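Side-chain contacts in tryptophanyl-tRNA synthetase (PDB 2EL7), which probably catalyses the ATP-dependent attachment of tryptophan to its cognate tRNA and works as a homodimer: residues A[21-26]-A[67-72]; A[104-109]-A[129-134]; A[238-243]-A[268-273]. One frame throughout, in Å; residues are numbered along the deposited sequence.

Contact 1 of 3, residues A[21-26]-A[67-72]; sequences GAIKQW and LVNIAA
I23 reaches across to A72 with two of its methyls, and that is the tight part of this meeting. Its CD1 stands 3.9 Å from A72 CB, and its CG2 comes to 4.0 Å from the same A72 CB, so the alanine methyl nests against the flank of the branched chain. CG2 is placed there by lying anti to the backbone N, with CG1 beside that N (chi1 -69°) carrying CD1 onward. CD1 also brushes the amide of N69, whose OD1 sits in the plane of the W26 ring, at its edge, 3.5 Å from W26 CZ3. Amide and indole planes are turned 46° apart. No hydrogen bond joins the two segments; the polar pull on N69 is local, since its ND2 bonds to A65 O one turn back. An alanine at I23 has neither CG2 nor CD1, which would probably leave a gap beside A72 CB and one side of N69 OD1 without its methyl neighbour. The far side of 21-26 is looser: K24 leaves its helix away from 67-72, is exposed, and makes a cation-pi contact with Y19. The axes of the two short segments cross at -68°, 10.9 Å apart at their closest. W26 and N69 both also touch strand 4-8, as expected for successive beta-alpha-beta units of the class I synthetase Rossmann fold, whose predicted 'HIGH' motif runs into helix 16-33.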
loop_
_atom_site.group_PDB
_atom_site.type_symbol
_atom_site.label_atom_id
_atom_site.label_comp_id
_atom_site.label_asym_id
_atom_site.label_seq_id
_atom_site.Cartn_x
_atom_site.Cartn_y
_atom_site.Cartn_z
ATOM N N GLY A 21 -2.328 0.563 -32.896
ATOM C CA GLY A 21 -3.299 1.269 -32.084
ATOM C C GLY A 21 -2.784 2.202 -30.995
ATOM O O GLY A 21 -2.666 3.416 -31.194
ATOM N N ALA A 22 -2.475 1.636 -29.836
ATOM C CA ALA A 22 -2.027 2.411 -28.688
ATOM C C ALA A 22 -0.686 3.104 -28.830
ATOM O O ALA A 22 -0.537 4.256 -28.422
ATOM C CB ALA A 22 -2.004 1.513 -27.456
ATOM N N ILE A 23 0.288 2.402 -29.402
ATOM C CA ILE A 23 1.617 2.948 -29.560
ATOM C C ILE A 23 1.621 4.163 -30.467
ATOM O O ILE A 23 2.255 5.181 -30.168
ATOM C CB ILE A 23 2.599 1.857 -30.082
ATOM C CG1 ILE A 23 2.833 0.808 -28.987
ATOM C CG2 ILE A 23 3.948 2.472 -30.447
ATOM C CD1 ILE A 23 3.709 -0.326 -29.410
ATOM N N LYS A 24 0.914 4.066 -31.580
ATOM C CA LYS A 24 0.841 5.183 -32.500
ATOM C C LYS A 24 0.288 6.397 -31.751
ATOM O O LYS A 24 0.700 7.530 -32.008
ATOM C CB LYS A 24 -0.050 4.836 -33.695
ATOM C CG LYS A 24 -0.535 6.050 -34.475
ATOM C CD LYS A 24 -1.073 5.650 -35.857
ATOM C CE LYS A 24 0.066 5.340 -36.850
ATOM N NZ LYS A 24 1.059 4.320 -36.363
ATOM N N GLN A 25 -0.614 6.158 -30.800
ATOM C CA GLN A 25 -1.192 7.261 -30.055
ATOM C C GLN A 25 -0.228 7.799 -29.004
ATOM O O GLN A 25 -0.128 9.013 -28.790
ATOM C CB GLN A 25 -2.502 6.825 -29.403
ATOM C CG GLN A 25 -3.230 7.952 -28.705
ATOM C CD GLN A 25 -4.525 7.489 -28.053
ATOM O OE1 GLN A 25 -4.521 6.607 -27.181
ATOM N NE2 GLN A 25 -5.649 8.080 -28.475
ATOM N N TRP A 26 0.475 6.887 -28.343
ATOM C CA TRP A 26 1.445 7.268 -27.322
ATOM C C TRP A 26 2.489 8.172 -27.953
ATOM O O TRP A 26 2.920 9.154 -27.356
ATOM C CB TRP A 26 2.151 6.032 -26.745
ATOM C CG TRP A 26 1.278 5.154 -25.931
ATOM C CD1 TRP A 26 0.016 5.434 -25.479
ATOM C CD2 TRP A 26 1.615 3.861 -25.406
ATOM N NE1 TRP A 26 -0.447 4.399 -24.702
ATOM C CE2 TRP A 26 0.514 3.421 -24.639
ATOM C CE3 TRP A 26 2.742 3.034 -25.509
ATOM C CZ2 TRP A 26 0.505 2.192 -23.976
ATOM C CZ3 TRP A 26 2.732 1.811 -24.851
ATOM C CH2 TRP A 26 1.618 1.402 -24.092
ATOM N N LEU A 67 12.813 -1.485 -23.632
ATOM C CA LEU A 67 13.542 -1.567 -24.881
ATOM C C LEU A 67 12.622 -1.613 -26.084
ATOM O O LEU A 67 12.756 -0.811 -27.003
ATOM C CB LEU A 67 14.469 -2.792 -24.894
ATOM C CG LEU A 67 15.373 -2.985 -26.129
ATOM C CD1 LEU A 67 16.528 -3.881 -25.734
ATOM C CD2 LEU A 67 14.582 -3.596 -27.319
ATOM N N VAL A 68 11.679 -2.537 -26.079
ATOM C CA VAL A 68 10.812 -2.650 -27.236
ATOM C C VAL A 68 9.906 -1.442 -27.480
ATOM O O VAL A 68 9.694 -1.051 -28.629
ATOM C CB VAL A 68 9.972 -3.944 -27.193
ATOM C CG1 VAL A 68 9.152 -4.048 -28.473
ATOM C CG2 VAL A 68 10.895 -5.163 -27.079
ATOM N N ASN A 69 9.382 -0.845 -26.424
ATOM C CA ASN A 69 8.540 0.321 -26.615
ATOM C C ASN A 69 9.361 1.503 -27.092
ATOM O O ASN A 69 8.874 2.338 -27.848
ATOM C CB ASN A 69 7.780 0.651 -25.341
ATOM C CG ASN A 69 6.545 -0.196 -25.196
ATOM O OD1 ASN A 69 5.579 0.006 -25.900
ATOM N ND2 ASN A 69 6.593 -1.178 -24.311
ATOM N N ILE A 70 10.611 1.584 -26.661
ATOM C CA ILE A 70 11.459 2.649 -27.155
ATOM C C ILE A 70 11.735 2.321 -28.633
ATOM O O ILE A 70 11.736 3.215 -29.475
ATOM C CB ILE A 70 12.774 2.722 -26.384
ATOM C CG1 ILE A 70 12.493 3.224 -24.966
ATOM C CG2 ILE A 70 13.765 3.639 -27.110
ATOM C CD1 ILE A 70 13.704 3.176 -24.037
ATOM N N ALA A 71 11.952 1.042 -28.954
ATOM C CA ALA A 71 12.208 0.682 -30.359
ATOM C C ALA A 71 10.996 1.013 -31.228
ATOM O O ALA A 71 11.150 1.484 -32.349
ATOM C CB ALA A 71 12.553 -0.812 -30.500
ATOM N N ALA A 72 9.800 0.758 -30.693
ATOM C CA ALA A 72 8.546 1.033 -31.397
ATOM C C ALA A 72 8.277 2.530 -31.580
ATOM O O ALA A 72 7.431 2.894 -32.398
ATOM C CB ALA A 72 7.350 0.364 -30.662
#

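Contact 2 of 3, residues A[104-109]-A[129-134]; sequences GDLTRM and YPVLQA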
loop_
_atom_site.group_PDB
_atom_site.type_symbol
_atom_site.label_atom_id
_atom_site.label_comp_id
_atom_site.label_asym_id
_atom_site.label_seq_id
_atom_site.Cartn_x
_atom_site.Cartn_y
_atom_site.Cartn_z
ATOM N N GLY A 104 -17.525 -1.665 -1.344
ATOM C CA GLY A 104 -18.491 -1.998 -2.381
ATOM C C GLY A 104 -18.094 -1.557 -3.780
ATOM O O GLY A 104 -18.266 -2.306 -4.734
ATOM N N ASP A 105 -17.580 -0.344 -3.923
ATOM C CA ASP A 105 -17.150 0.120 -5.240
ATOM C C ASP A 105 -16.035 -0.757 -5.820
ATOM O O ASP A 105 -15.920 -0.889 -7.043
ATOM C CB ASP A 105 -16.657 1.569 -5.173
ATOM C CG ASP A 105 -17.763 2.544 -4.799
ATOM O OD1 ASP A 105 -17.422 3.667 -4.353
ATOM O OD2 ASP A 105 -18.962 2.184 -4.956
ATOM N N LEU A 106 -15.203 -1.349 -4.959
ATOM C CA LEU A 106 -14.132 -2.206 -5.459
ATOM C C LEU A 106 -14.662 -3.588 -5.792
ATOM O O LEU A 106 -14.378 -4.124 -6.862
ATOM C CB LEU A 106 -12.994 -2.310 -4.446
ATOM C CG LEU A 106 -12.225 -1.010 -4.247
ATOM C CD1 LEU A 106 -11.291 -1.135 -3.081
ATOM C CD2 LEU A 106 -11.483 -0.680 -5.508
ATOM N N THR A 107 -15.446 -4.165 -4.894
ATOM C CA THR A 107 -15.987 -5.490 -5.150
ATOM C C THR A 107 -16.835 -5.526 -6.433
ATOM O O THR A 107 -16.969 -6.577 -7.067
ATOM C CB THR A 107 -16.791 -5.998 -3.924
ATOM O OG1 THR A 107 -17.876 -5.110 -3.646
ATOM C CG2 THR A 107 -15.903 -6.018 -2.691
ATOM N N ARG A 108 -17.354 -4.374 -6.857
ATOM C CA ARG A 108 -18.160 -4.319 -8.073
ATOM C C ARG A 108 -17.411 -3.934 -9.338
ATOM O O ARG A 108 -18.033 -3.804 -10.396
ATOM C CB ARG A 108 -19.332 -3.354 -7.906
ATOM C CG ARG A 108 -20.310 -3.793 -6.880
ATOM C CD ARG A 108 -21.437 -2.813 -6.726
ATOM N NE ARG A 108 -21.828 -2.841 -5.333
ATOM C CZ ARG A 108 -21.542 -1.882 -4.471
ATOM N NH1 ARG A 108 -21.914 -1.993 -3.203
ATOM N NH2 ARG A 108 -20.918 -0.792 -4.890
ATOM N N MET A 109 -16.103 -3.710 -9.247
ATOM C CA MET A 109 -15.350 -3.364 -10.450
ATOM C C MET A 109 -15.435 -4.599 -11.324
ATOM O O MET A 109 -15.275 -5.725 -10.841
ATOM C CB MET A 109 -13.887 -3.061 -10.137
ATOM C CG MET A 109 -13.687 -1.846 -9.226
ATOM S SD MET A 109 -13.895 -0.251 -10.018
ATOM C CE MET A 109 -12.461 -0.261 -11.180
ATOM N N TYR A 129 -6.042 -3.568 -6.671
ATOM C CA TYR A 129 -5.256 -2.986 -7.763
ATOM C C TYR A 129 -5.757 -1.645 -8.286
ATOM O O TYR A 129 -4.964 -0.738 -8.551
ATOM C CB TYR A 129 -5.138 -3.961 -8.930
ATOM C CG TYR A 129 -4.161 -3.511 -9.994
ATOM C CD1 TYR A 129 -2.819 -3.315 -9.695
ATOM C CD2 TYR A 129 -4.592 -3.260 -11.314
ATOM C CE1 TYR A 129 -1.921 -2.875 -10.683
ATOM C CE2 TYR A 129 -3.710 -2.828 -12.294
ATOM C CZ TYR A 129 -2.378 -2.636 -11.976
ATOM O OH TYR A 129 -1.503 -2.196 -12.954
ATOM N N PRO A 130 -7.079 -1.487 -8.449
ATOM C CA PRO A 130 -7.521 -0.180 -8.958
ATOM C C PRO A 130 -7.110 0.997 -8.066
ATOM O O PRO A 130 -6.866 2.105 -8.563
ATOM C CB PRO A 130 -9.031 -0.349 -9.071
ATOM C CG PRO A 130 -9.156 -1.843 -9.422
ATOM C CD PRO A 130 -8.185 -2.469 -8.447
ATOM N N VAL A 131 -7.029 0.776 -6.753
ATOM C CA VAL A 131 -6.617 1.854 -5.843
ATOM C C VAL A 131 -5.140 2.187 -6.108
ATOM O O VAL A 131 -4.764 3.366 -6.126
ATOM C CB VAL A 131 -6.844 1.465 -4.370
ATOM C CG1 VAL A 131 -6.416 2.629 -3.433
ATOM C CG2 VAL A 131 -8.335 1.153 -4.170
ATOM N N LEU A 132 -4.322 1.156 -6.365
ATOM C CA LEU A 132 -2.912 1.343 -6.700
ATOM C C LEU A 132 -2.812 2.184 -7.976
ATOM O O LEU A 132 -2.034 3.136 -8.029
ATOM C CB LEU A 132 -2.223 -0.003 -6.926
ATOM C CG LEU A 132 -0.700 0.007 -7.125
ATOM C CD1 LEU A 132 -0.057 0.510 -5.886
ATOM C CD2 LEU A 132 -0.173 -1.400 -7.426
ATOM N N GLN A 133 -3.612 1.846 -8.993
ATOM C CA GLN A 133 -3.611 2.602 -10.246
ATOM C C GLN A 133 -4.028 4.068 -9.998
ATOM O O GLN A 133 -3.474 5.000 -10.594
ATOM C CB GLN A 133 -4.570 1.981 -11.260
ATOM C CG GLN A 133 -4.166 0.626 -11.812
ATOM C CD GLN A 133 -5.188 0.094 -12.831
ATOM O OE1 GLN A 133 -6.343 -0.222 -12.481
ATOM N NE2 GLN A 133 -4.773 0.012 -14.096
ATOM N N ALA A 134 -5.020 4.274 -9.136
ATOM C CA ALA A 134 -5.456 5.636 -8.829
ATOM C C ALA A 134 -4.334 6.496 -8.209
ATOM O O ALA A 134 -4.221 7.697 -8.484
ATOM C CB ALA A 134 -6.657 5.596 -7.880
#
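L106 and M109 form the two walls of a notch, and P130 is the bump that faces it. From one wall L106 CD2 comes to 4.3 Å from P130 CB; from the other M109 CE closes to 4.0 Å from the same P130 CB and lies nearly as close to CG of that ring. The M109 chain gets its methyl there by folding twice, at chi2 (-76°) and again at chi3 (-66°), so that it slides past the proline in the opposite direction. A second fit lies beside the first. L106 forks around one methyl of V131: its CD1 and CD2 are each 3.9 Å from V131 CG2, and the two side chains cross at about a right angle. All of this belongs to the helical region that links the two halves of the class I catalytic domain, between strands 80-83 and 144-146. Helix 124-139 is kinked at P130, which has no N-H to give to the turn before. L157 of helix 153-169 packs on both L106 and P130, and S124 of the second subunit also touches L106, so the hollow lies close to the dimer interface. Polar groups keep to the other side of 104-109. There G104 O takes T107 OG1 at 3.0 Å and R108 N from the same face of its plane. The R108 guanidinium meets D105 edge-on in a salt bridge, NH2 to OD2 3.6 Å, while M109 holds the N-cap position of helix 110-115.

Contact 3 of 3, residues A[238-243]-A[268-273]; sequences TILFTY and YVVKRI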
loop_
_atom_site.group_PDB
_atom_site.type_symbol
_atom_site.label_atom_id
_atom_site.label_comp_id
_atom_site.label_asym_id
_atom_site.label_seq_id
_atom_site.Cartn_x
_atom_site.Cartn_y
_atom_site.Cartn_z
ATOM N N THR A 238 -10.914 -11.099 -46.483
ATOM C CA THR A 238 -9.897 -11.922 -45.828
ATOM C C THR A 238 -8.950 -11.074 -44.959
ATOM O O THR A 238 -8.605 -9.941 -45.320
ATOM C CB THR A 238 -9.058 -12.675 -46.871
ATOM O OG1 THR A 238 -9.925 -13.198 -47.886
ATOM C CG2 THR A 238 -8.288 -13.818 -46.216
ATOM N N ILE A 239 -8.524 -11.613 -43.818
ATOM C CA ILE A 239 -7.633 -10.849 -42.955
ATOM C C ILE A 239 -6.417 -10.477 -43.798
ATOM O O ILE A 239 -5.711 -9.509 -43.507
ATOM C CB ILE A 239 -7.194 -11.651 -41.685
ATOM C CG1 ILE A 239 -6.167 -12.721 -42.041
ATOM C CG2 ILE A 239 -8.409 -12.299 -41.035
ATOM C CD1 ILE A 239 -5.582 -13.419 -40.815
ATOM N N LEU A 240 -6.208 -11.241 -44.867
ATOM C CA LEU A 240 -5.101 -11.017 -45.783
ATOM C C LEU A 240 -5.119 -9.600 -46.363
ATOM O O LEU A 240 -4.068 -8.951 -46.452
ATOM C CB LEU A 240 -5.150 -12.033 -46.920
ATOM C CG LEU A 240 -3.954 -12.033 -47.868
ATOM C CD1 LEU A 240 -2.755 -12.671 -47.188
ATOM C CD2 LEU A 240 -4.311 -12.808 -49.121
ATOM N N PHE A 241 -6.295 -9.116 -46.761
ATOM C CA PHE A 241 -6.396 -7.767 -47.317
ATOM C C PHE A 241 -6.578 -6.718 -46.242
ATOM O O PHE A 241 -6.488 -5.521 -46.524
ATOM C CB PHE A 241 -7.537 -7.679 -48.327
ATOM C CG PHE A 241 -7.118 -8.008 -49.728
ATOM C CD1 PHE A 241 -6.627 -7.018 -50.568
ATOM C CD2 PHE A 241 -7.146 -9.325 -50.188
ATOM C CE1 PHE A 241 -6.163 -7.334 -51.848
ATOM C CE2 PHE A 241 -6.685 -9.655 -51.467
ATOM C CZ PHE A 241 -6.192 -8.659 -52.295
ATOM N N THR A 242 -6.842 -7.164 -45.014
ATOM C CA THR A 242 -7.003 -6.247 -43.886
ATOM C C THR A 242 -5.593 -5.804 -43.502
ATOM O O THR A 242 -5.301 -4.606 -43.413
ATOM C CB THR A 242 -7.678 -6.948 -42.690
ATOM O OG1 THR A 242 -9.018 -7.310 -43.048
ATOM C CG2 THR A 242 -7.721 -6.035 -41.481
ATOM N N TYR A 243 -4.719 -6.783 -43.295
ATOM C CA TYR A 243 -3.333 -6.510 -42.966
ATOM C C TYR A 243 -2.749 -5.700 -44.100
ATOM O O TYR A 243 -2.094 -4.687 -43.869
ATOM C CB TYR A 243 -2.534 -7.797 -42.840
ATOM C CG TYR A 243 -2.840 -8.635 -41.624
ATOM C CD1 TYR A 243 -2.144 -9.819 -41.398
ATOM C CD2 TYR A 243 -3.804 -8.249 -40.690
ATOM C CE1 TYR A 243 -2.393 -10.609 -40.277
ATOM C CE2 TYR A 243 -4.060 -9.038 -39.553
ATOM C CZ TYR A 243 -3.349 -10.219 -39.362
ATOM O OH TYR A 243 -3.617 -11.052 -38.294
ATOM N N TYR A 268 -1.026 -16.217 -53.372
ATOM C CA TYR A 268 0.417 -16.159 -53.183
ATOM C C TYR A 268 1.059 -14.808 -53.443
ATOM O O TYR A 268 1.914 -14.353 -52.677
ATOM C CB TYR A 268 1.133 -17.176 -54.064
ATOM C CG TYR A 268 2.606 -17.232 -53.744
ATOM C CD1 TYR A 268 3.063 -17.899 -52.604
ATOM C CD2 TYR A 268 3.540 -16.561 -54.534
ATOM C CE1 TYR A 268 4.414 -17.895 -52.256
ATOM C CE2 TYR A 268 4.894 -16.543 -54.199
ATOM C CZ TYR A 268 5.325 -17.212 -53.058
ATOM O OH TYR A 268 6.663 -17.201 -52.712
ATOM N N VAL A 269 0.673 -14.184 -54.547
ATOM C CA VAL A 269 1.236 -12.902 -54.909
ATOM C C VAL A 269 0.909 -11.864 -53.857
ATOM O O VAL A 269 1.748 -11.051 -53.501
ATOM C CB VAL A 269 0.691 -12.425 -56.242
ATOM C CG1 VAL A 269 1.277 -11.077 -56.568
ATOM C CG2 VAL A 269 1.021 -13.428 -57.323
ATOM N N VAL A 270 -0.318 -11.895 -53.359
ATOM C CA VAL A 270 -0.738 -10.939 -52.353
ATOM C C VAL A 270 0.028 -11.118 -51.046
ATOM O O VAL A 270 0.431 -10.143 -50.407
ATOM C CB VAL A 270 -2.231 -11.065 -52.079
ATOM C CG1 VAL A 270 -2.640 -10.042 -51.042
ATOM C CG2 VAL A 270 -3.005 -10.868 -53.370
ATOM N N LYS A 271 0.248 -12.367 -50.659
ATOM C CA LYS A 271 0.963 -12.651 -49.427
ATOM C C LYS A 271 2.382 -12.092 -49.416
ATOM O O LYS A 271 2.851 -11.595 -48.390
ATOM C CB LYS A 271 0.962 -14.153 -49.177
ATOM C CG LYS A 271 -0.431 -14.671 -48.838
ATOM C CD LYS A 271 -0.453 -16.180 -48.672
ATOM C CE LYS A 271 -1.766 -16.640 -48.064
ATOM N NZ LYS A 271 -1.894 -18.112 -48.073
ATOM N N ARG A 272 3.056 -12.158 -50.559
ATOM C CA ARG A 272 4.413 -11.636 -50.686
ATOM C C ARG A 272 4.377 -10.109 -50.705
ATOM O O ARG A 272 5.298 -9.461 -50.196
ATOM C CB ARG A 272 5.068 -12.133 -51.978
ATOM C CG ARG A 272 5.119 -13.642 -52.145
ATOM C CD ARG A 272 6.503 -14.224 -51.868
ATOM N NE ARG A 272 7.563 -13.548 -52.622
ATOM C CZ ARG A 272 8.742 -14.092 -52.932
ATOM N NH1 ARG A 272 9.031 -15.339 -52.567
ATOM N NH2 ARG A 272 9.645 -13.377 -53.591
ATOM N N ILE A 273 3.338 -9.523 -51.303
ATOM C CA ILE A 273 3.255 -8.062 -51.330
ATOM C C ILE A 273 3.030 -7.626 -49.882
ATOM O O ILE A 273 3.604 -6.632 -49.431
ATOM C CB ILE A 273 2.077 -7.530 -52.156
ATOM C CG1 ILE A 273 2.177 -7.983 -53.615
ATOM C CG2 ILE A 273 2.061 -6.013 -52.075
ATOM C CD1 ILE A 273 3.084 -7.125 -54.475
#
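V270 CG1 lies over one face of the F241 ring, 4.0 Å from F241 CZ, while V270 CG2 is as near CZ but out past the rim. The two side chains cross at about a right angle. Y260 makes an edge-to-face pair with this ring, and L256 and K257 also touch it, all three from helix 250-261. These are helices of the alpha-helical C-terminal domain that follows the 'KMSKS' loop in class I tryptophanyl-tRNA synthetases. Helix 239-247 and helix 267-294 run in roughly the same sense here, their short segments 31° apart with axes 10.2 Å from each other at the closest.

L240, the preceding residue, reaches the same valine and its neighbour K271. With CG anti to the backbone N (chi1 -173°), its two methyls divide the work: CD2 presses on V270 CG1 at 3.8 Å, while CD1 meets the aliphatic part of K271. V270 is thus shared, touched by the leucine branch and by the phenyl face. L274, one turn further along the second helix, and L220 from a loop also pack on L240. Apolar contact alone joins the segments. K271 stretches out beyond CG, crossing L240 at about a right angle, and spends its charge on a third element: NZ hydrogen-bonds to Q218 O at the end of helix 210-218, while nearer the backbone its CG rests 3.5 Å from L240 CD1.

Contacts 1 and 2 are buried, contact 3 only partly. Contact 1 lies deepest, its centre about 9 Å from the centre of the chain; contact 2 is about 19 Å out but packed against neighbouring helices and the second subunit, and contact 3, about 28 Å out, lies on the opposite side. None of them share a segment, though helix 267-294, which supplies half of contact 3, also packs further along on A71 of contact 1. None has a hydrogen bond across. Contacts 2 and 3 are apolar, the former with a salt bridge within 104-109, the latter with a long lysine; contact 1 also sets an amide oxygen at the edge of an indole.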